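Arginase (Trypanosoma brucei brucei, PDB 4RHJ) is of unknown function; it has the arginase-deacetylase fold of its family but evolved without the binuclear manganese cluster of true arginases. Local coordinates at residues 76-81 with 311-316; 164-169 with 274-279; 152-157 with 280-285. All coordinates share one frame; numbering follows the deposited sequence. Where two conformers were deposited one is given.

Interaction 1 (76-81 with 311-316)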
# COMPACT_ATOMS: atom_id res chain seq x y z
N ALA A 76 -12.50 20.82 8.91
CA ALA A 76 -13.65 21.42 8.23
C ALA A 76 -14.58 20.29 7.78
O ALA A 76 -14.14 19.16 7.64
CB ALA A 76 -13.21 22.26 7.07
N GLU A 77 -15.86 20.59 7.58
CA GLU A 77 -16.82 19.56 7.17
C GLU A 77 -17.57 19.91 5.87
O GLU A 77 -18.07 21.03 5.73
CB GLU A 77 -17.81 19.28 8.31
CG GLU A 77 -18.07 20.46 9.27
CD GLU A 77 -19.00 20.08 10.44
OE1 GLU A 77 -18.65 20.37 11.60
OE2 GLU A 77 -20.07 19.51 10.19
N LEU A 78 -17.65 18.97 4.93
CA LEU A 78 -18.40 19.19 3.69
C LEU A 78 -19.91 19.23 3.97
O LEU A 78 -20.40 18.51 4.84
CB LEU A 78 -18.11 18.11 2.65
CG LEU A 78 -16.72 17.84 2.06
CD1 LEU A 78 -16.81 16.63 1.16
CD2 LEU A 78 -16.14 19.03 1.29
N THR A 79 -20.62 20.09 3.23
CA THR A 79 -22.08 20.17 3.29
C THR A 79 -22.66 20.18 1.85
O THR A 79 -22.37 21.07 1.06
CB THR A 79 -22.56 21.44 4.10
OG1 THR A 79 -22.72 22.57 3.24
CG2 THR A 79 -21.57 21.80 5.19
N ILE A 80 -23.49 19.18 1.52
CA ILE A 80 -23.94 18.97 0.13
C ILE A 80 -25.41 19.36 -0.15
O ILE A 80 -26.34 18.79 0.43
CB ILE A 80 -23.73 17.49 -0.30
CG1 ILE A 80 -22.25 17.08 -0.17
CG2 ILE A 80 -24.31 17.23 -1.70
CD1 ILE A 80 -21.29 17.69 -1.18
N HIS A 81 -25.59 20.33 -1.05
CA HIS A 81 -26.89 20.89 -1.42
C HIS A 81 -27.21 20.71 -2.90
O HIS A 81 -26.35 20.88 -3.76
CB HIS A 81 -26.95 22.39 -1.12
CG HIS A 81 -26.08 22.81 0.02
ND1 HIS A 81 -26.51 22.78 1.33
CD2 HIS A 81 -24.80 23.23 0.05
CE1 HIS A 81 -25.53 23.20 2.11
NE2 HIS A 81 -24.48 23.47 1.36
N ILE A 311 -9.79 11.75 -1.98
CA ILE A 311 -9.02 12.75 -2.71
C ILE A 311 -9.88 13.93 -3.09
O ILE A 311 -9.45 15.07 -2.97
CB ILE A 311 -8.36 12.16 -4.00
CG1 ILE A 311 -7.18 11.23 -3.64
CG2 ILE A 311 -7.91 13.27 -4.96
CD1 ILE A 311 -6.13 11.86 -2.70
N ILE A 312 -11.12 13.66 -3.52
CA ILE A 312 -12.06 14.72 -3.92
C ILE A 312 -12.46 15.61 -2.74
O ILE A 312 -12.52 16.83 -2.86
CB ILE A 312 -13.36 14.13 -4.56
CG1 ILE A 312 -13.04 13.20 -5.73
CG2 ILE A 312 -14.30 15.25 -5.00
CD1 ILE A 312 -14.13 12.16 -6.01
N LYS A 313 -12.78 14.97 -1.61
CA LYS A 313 -13.07 15.66 -0.36
C LYS A 313 -12.03 16.73 -0.05
O LYS A 313 -12.35 17.91 0.01
CB LYS A 313 -13.15 14.67 0.81
CG LYS A 313 -13.31 15.35 2.19
CD LYS A 313 -14.14 14.52 3.16
CE LYS A 313 -13.53 13.20 3.45
NZ LYS A 313 -14.26 12.49 4.53
N GLU A 314 -10.79 16.31 0.11
CA GLU A 314 -9.75 17.23 0.56
C GLU A 314 -9.28 18.16 -0.57
O GLU A 314 -8.51 19.10 -0.33
CB GLU A 314 -8.60 16.44 1.16
CG GLU A 314 -9.06 15.39 2.19
CD GLU A 314 -9.65 15.97 3.48
OE1 GLU A 314 -9.49 17.18 3.73
OE2 GLU A 314 -10.24 15.21 4.26
N GLY A 315 -9.77 17.91 -1.78
CA GLY A 315 -9.61 18.84 -2.88
C GLY A 315 -10.60 19.98 -2.77
O GLY A 315 -10.31 21.11 -3.15
N ILE A 316 -11.78 19.69 -2.23
CA ILE A 316 -12.78 20.72 -2.03
C ILE A 316 -12.44 21.62 -0.83
O ILE A 316 -12.60 22.83 -0.89
CB ILE A 316 -14.16 20.12 -1.83
CG1 ILE A 316 -14.69 19.53 -3.15
CG2 ILE A 316 -15.12 21.17 -1.35
CD1 ILE A 316 -15.99 18.81 -2.99
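Leu78 swings CG away from its own carbonyl carbon (chi1 -61°), and a chi2 of 175° extends the CD1 branch toward Lys313 and leaves CD2 facing Ile316. Ile316 answers with its gamma branch: CG2 stands anti to the backbone N and meets Leu78 CD2 at 3.5 Å, the two side chains crossing at roughly a right angle. The other methyl, Leu78 CD1, lies 3.9 Å from Lys313 CG and about as far from CD of the same lysine, so it packs on the aliphatic part of a side chain whose polar end goes elsewhere. The contact joins strand 77-81, an outermost strand of the parallel arginase sheet within the chain, to the final turns of helix 303-316. Phe65 of helix 62-66 touches Leu78, Lys313 and Ile316 alike and completes this apolar cluster. Bends at the second and third torsions of Lys313 turn NZ off toward the loop carbonyls Pro69 O and Asp71 O, and hydrogen bonds to both satisfy the ammonium group although the residue is buried. Glu77 starts out away from the helix and packs instead on Arg206 of a second subunit.

Interaction 2 (164-169 with 274-279)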
# COMPACT_ATOMS: atom_id res chain seq x y z
N VAL A 164 -2.30 28.74 -13.92
CA VAL A 164 -1.30 27.69 -13.87
C VAL A 164 -1.99 26.39 -13.52
O VAL A 164 -3.15 26.39 -13.14
CB VAL A 164 -0.19 27.99 -12.87
CG1 VAL A 164 0.21 29.45 -12.95
CG2 VAL A 164 -0.62 27.61 -11.46
N ILE A 165 -1.27 25.29 -13.67
CA ILE A 165 -1.83 23.96 -13.42
C ILE A 165 -0.89 23.13 -12.57
O ILE A 165 0.30 23.07 -12.83
CB ILE A 165 -2.13 23.21 -14.74
CG1 ILE A 165 -3.26 23.91 -15.50
CG2 ILE A 165 -2.51 21.77 -14.47
CD1 ILE A 165 -3.76 23.14 -16.69
N VAL A 166 -1.42 22.49 -11.53
CA VAL A 166 -0.65 21.53 -10.75
C VAL A 166 -1.09 20.11 -11.16
O VAL A 166 -2.17 19.67 -10.78
CB VAL A 166 -0.81 21.74 -9.24
CG1 VAL A 166 -0.09 20.65 -8.47
CG2 VAL A 166 -0.26 23.08 -8.84
N HIS A 167 -0.27 19.42 -11.96
CA HIS A 167 -0.68 18.14 -12.57
C HIS A 167 -0.04 16.92 -11.90
O HIS A 167 1.18 16.75 -11.91
CB HIS A 167 -0.38 18.12 -14.09
CG HIS A 167 -0.80 16.85 -14.78
ND1 HIS A 167 0.07 16.09 -15.53
CD2 HIS A 167 -1.98 16.19 -14.80
CE1 HIS A 167 -0.56 15.03 -16.01
NE2 HIS A 167 -1.81 15.07 -15.58
N PHE A 168 -0.89 16.07 -11.35
CA PHE A 168 -0.50 14.83 -10.69
C PHE A 168 -0.78 13.58 -11.53
O PHE A 168 -1.91 13.14 -11.63
CB PHE A 168 -1.26 14.66 -9.37
CG PHE A 168 -1.00 15.74 -8.36
CD1 PHE A 168 0.08 15.67 -7.51
CD2 PHE A 168 -1.89 16.81 -8.23
CE1 PHE A 168 0.31 16.67 -6.58
CE2 PHE A 168 -1.68 17.80 -7.31
CZ PHE A 168 -0.59 17.73 -6.48
N SER A 169 0.26 12.98 -12.07
CA SER A 169 0.07 11.78 -12.86
C SER A 169 1.33 10.94 -12.86
O SER A 169 2.39 11.44 -12.49
CB SER A 169 -0.32 12.14 -14.28
OG SER A 169 -0.70 10.99 -14.98
N ASN A 274 -2.01 19.25 0.14
CA ASN A 274 -2.25 20.19 1.23
C ASN A 274 -1.41 21.44 1.03
O ASN A 274 -1.85 22.56 1.29
CB ASN A 274 -1.94 19.50 2.58
CG ASN A 274 -2.24 20.38 3.79
OD1 ASN A 274 -3.40 20.51 4.20
ND2 ASN A 274 -1.19 20.95 4.38
N GLY A 275 -0.21 21.24 0.48
CA GLY A 275 0.77 22.29 0.31
C GLY A 275 0.70 23.12 -0.95
O GLY A 275 1.64 23.86 -1.23
N ILE A 276 -0.41 23.04 -1.68
CA ILE A 276 -0.57 23.82 -2.91
C ILE A 276 -0.98 25.21 -2.52
O ILE A 276 -1.85 25.38 -1.68
CB ILE A 276 -1.60 23.18 -3.88
CG1 ILE A 276 -1.02 21.93 -4.53
CG2 ILE A 276 -2.01 24.13 -4.98
CD1 ILE A 276 -1.97 21.19 -5.43
N ARG A 277 -0.34 26.21 -3.10
CA ARG A 277 -0.61 27.60 -2.72
C ARG A 277 -1.29 28.34 -3.85
O ARG A 277 -1.16 27.96 -5.01
CB ARG A 277 0.68 28.33 -2.35
CG ARG A 277 1.46 27.76 -1.19
CD ARG A 277 0.81 28.01 0.14
NE ARG A 277 1.31 27.03 1.09
CZ ARG A 277 0.81 25.81 1.20
NH1 ARG A 277 -0.21 25.45 0.44
NH2 ARG A 277 1.31 24.95 2.07
N GLY A 278 -2.01 29.39 -3.52
CA GLY A 278 -2.67 30.18 -4.55
C GLY A 278 -3.60 31.25 -4.03
O GLY A 278 -3.87 31.33 -2.83
N PRO A 279 -4.08 32.11 -4.94
CA PRO A 279 -5.02 33.18 -4.62
C PRO A 279 -6.43 32.65 -4.69
O PRO A 279 -7.37 33.27 -4.18
CB PRO A 279 -4.77 34.19 -5.72
CG PRO A 279 -4.45 33.33 -6.91
CD PRO A 279 -3.67 32.15 -6.36
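Ile276 pushes its CD1 methyl into the angle between Val166 and Phe168, and that one methyl makes the tight part of the contact. Val166 reaches it tip to tip, with CG1 3.6 Å from Ile276 CD1; CG1 points this way because it stands anti to the valine's backbone N (chi1 176°). Phe168 comes from the opposite direction and offers the rim of its ring: CD1 of Ile276 lies near the ring plane, 3.9 Å from Phe168 CZ and close to CE2 as well, so neither face of the ring takes part in this touch. All three residues are buried, and Ile241 of the adjacent strand 239-244 also packs against Ile276. Strand 239-244, helix 266-274 and strand 281-287 form a beta-alpha-beta crossover, and 275-280 is its return loop, here laid against strand 163-168 one step farther along the parallel sheet. On either side of Ile276 along the chain the segment loosens: Asn274 before it and Pro279 after it are exposed, and Arg277 is partly so, its guanidinium directed away from the strand to a salt bridge between NH2 and Asp232. Toward the C-terminal end of the strand the surroundings become those of the metal-site region: the side chain of Phe168 is about 6 Å from that of Asp244, a residue seen to bind manganese in a structure of this protein, though no metal is bound to this chain. Ser169 OG is hydrogen-bonded to Asp244 OD2 and to Ser246 OG.

Interaction 3 (152-157 with 280-285); sequences EAYKRL and KVVGID
Tyr154 lays one face of its ring against Val282 and brings its hydroxyl up to the side chain of Lys280. Over the ring, Val282 CB sits 3.9 Å from the centroid of Tyr154, 28° off the normal, a CH-pi contact displaced toward the side of CD2 and CE2. The CG1 methyl of the valine is also above that face, offset toward the rim. At the far end of the ring, Tyr154 OH is 3.2 Å from Lys280 CD and 3.3 Å from Lys280 CE, close packing against methylenes. The tyrosine reaches this far because CG lies anti to the backbone N (chi1 -167°), which extends the ring from the helix toward the strand. Lys280 approaches from the opposite direction on a chain bent at each of its last three torsions. In the next shell Phe158 meets the tyrosine ring with its plane turned by about 50°, Ile163 touches Tyr154, and Phe240 packs on Val282. Backbone hydrogen bonds to Val239 hold Lys280 and Val282 in line. Helix 148-157 thus rests on strand 281-287 as it crosses from strand 136-140 to strand 163-168, with helix 116-131 packed beside it at Ala153 and Arg156.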
# COMPACT_ATOMS: atom_id res chain seq x y z
N GLU A 152 -10.43 26.34 -20.08
CA GLU A 152 -10.73 27.19 -21.24
C GLU A 152 -11.98 28.05 -21.06
O GLU A 152 -12.08 29.13 -21.62
CB GLU A 152 -10.84 26.36 -22.51
CG GLU A 152 -9.48 26.07 -23.12
CD GLU A 152 -9.57 25.63 -24.54
OE1 GLU A 152 -10.50 24.86 -24.85
OE2 GLU A 152 -8.71 26.05 -25.34
N ALA A 153 -12.93 27.56 -20.25
CA ALA A 153 -14.07 28.34 -19.81
C ALA A 153 -13.65 29.49 -18.90
O ALA A 153 -14.33 30.51 -18.81
CB ALA A 153 -15.04 27.48 -19.10
N TYR A 154 -12.53 29.30 -18.21
CA TYR A 154 -12.02 30.28 -17.25
C TYR A 154 -11.33 31.42 -17.97
O TYR A 154 -11.53 32.59 -17.65
CB TYR A 154 -11.04 29.62 -16.27
CG TYR A 154 -10.71 30.48 -15.08
CD1 TYR A 154 -9.80 31.52 -15.17
CD2 TYR A 154 -11.33 30.26 -13.86
CE1 TYR A 154 -9.52 32.31 -14.09
CE2 TYR A 154 -11.05 31.05 -12.77
CZ TYR A 154 -10.15 32.07 -12.89
OH TYR A 154 -9.88 32.85 -11.79
N LYS A 155 -10.51 31.05 -18.95
CA LYS A 155 -9.75 32.02 -19.73
C LYS A 155 -10.66 32.79 -20.69
O LYS A 155 -10.35 33.89 -21.10
CB LYS A 155 -8.64 31.31 -20.50
CG LYS A 155 -7.48 32.21 -20.88
CD LYS A 155 -6.77 32.76 -19.66
CE LYS A 155 -5.48 33.44 -20.05
NZ LYS A 155 -4.76 33.94 -18.87
N ARG A 156 -11.78 32.18 -21.05
CA ARG A 156 -12.80 32.87 -21.83
C ARG A 156 -13.42 33.98 -20.99
O ARG A 156 -13.50 35.13 -21.43
CB ARG A 156 -13.87 31.88 -22.29
CG ARG A 156 -15.23 32.49 -22.57
CD ARG A 156 -16.33 31.55 -22.11
NE ARG A 156 -15.83 30.19 -21.94
CZ ARG A 156 -15.74 29.31 -22.93
NH1 ARG A 156 -16.10 29.63 -24.16
NH2 ARG A 156 -15.27 28.10 -22.69
N LEU A 157 -13.85 33.61 -19.79
CA LEU A 157 -14.35 34.55 -18.80
C LEU A 157 -13.27 35.54 -18.34
O LEU A 157 -13.49 36.76 -18.30
CB LEU A 157 -14.90 33.80 -17.59
CG LEU A 157 -16.12 32.94 -17.88
CD1 LEU A 157 -16.63 32.27 -16.64
CD2 LEU A 157 -17.19 33.82 -18.51
N LYS A 280 -6.54 31.48 -5.32
CA LYS A 280 -7.80 30.83 -5.66
C LYS A 280 -7.55 29.59 -6.51
O LYS A 280 -6.56 29.52 -7.24
CB LYS A 280 -8.71 31.79 -6.42
CG LYS A 280 -8.02 32.45 -7.59
CD LYS A 280 -8.85 32.32 -8.85
CE LYS A 280 -9.04 30.87 -9.24
NZ LYS A 280 -10.42 30.37 -8.94
N VAL A 281 -8.46 28.63 -6.44
CA VAL A 281 -8.41 27.49 -7.34
C VAL A 281 -9.40 27.68 -8.49
O VAL A 281 -10.54 28.04 -8.25
CB VAL A 281 -8.69 26.18 -6.58
CG1 VAL A 281 -8.80 25.01 -7.53
CG2 VAL A 281 -7.61 25.93 -5.56
N VAL A 282 -8.96 27.50 -9.73
CA VAL A 282 -9.84 27.75 -10.86
C VAL A 282 -10.76 26.56 -11.10
O VAL A 282 -11.85 26.70 -11.66
CB VAL A 282 -9.07 28.06 -12.17
CG1 VAL A 282 -7.82 28.86 -11.88
CG2 VAL A 282 -8.75 26.83 -12.93
N GLY A 283 -10.33 25.39 -10.63
CA GLY A 283 -11.11 24.19 -10.80
C GLY A 283 -10.30 22.94 -10.55
O GLY A 283 -9.07 22.99 -10.45
N ILE A 284 -10.99 21.81 -10.43
CA ILE A 284 -10.39 20.53 -10.08
C ILE A 284 -10.99 19.38 -10.91
O ILE A 284 -12.20 19.21 -10.96
CB ILE A 284 -10.56 20.21 -8.57
CG1 ILE A 284 -9.97 21.32 -7.69
CG2 ILE A 284 -9.92 18.87 -8.20
CD1 ILE A 284 -10.34 21.18 -6.25
N ASP A 285 -10.13 18.61 -11.55
CA ASP A 285 -10.56 17.49 -12.35
C ASP A 285 -9.94 16.24 -11.81
O ASP A 285 -8.72 16.03 -11.92
CB ASP A 285 -10.18 17.65 -13.84
CG ASP A 285 -10.62 16.44 -14.69
OD1 ASP A 285 -11.61 15.78 -14.32
OD2 ASP A 285 -9.99 16.17 -15.72

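How the interactions relate
Of the six segments, the one on strand 77-81, outermost in the sheet of this chain, comes first from the N terminus; its partner in interaction 1 comes only with the last helix, so this contact closes the longest loop. Helix 148-157 and strand 163-168 follow in succession and open interactions 3 and 2. The loop after helix 266-274 closes interaction 2, and strand 281-287 closes interaction 3 immediately afterwards. The three loops are therefore nested, 2 within 3 within 1, and none cross. All reach one parallel sheet: interaction 1 at its outermost strand within the chain, interactions 3 and 2 nearer its middle. Interactions 1 and 3 also touch directly, where Ile284 CD1 packs 3.1 Å from Gly315 O.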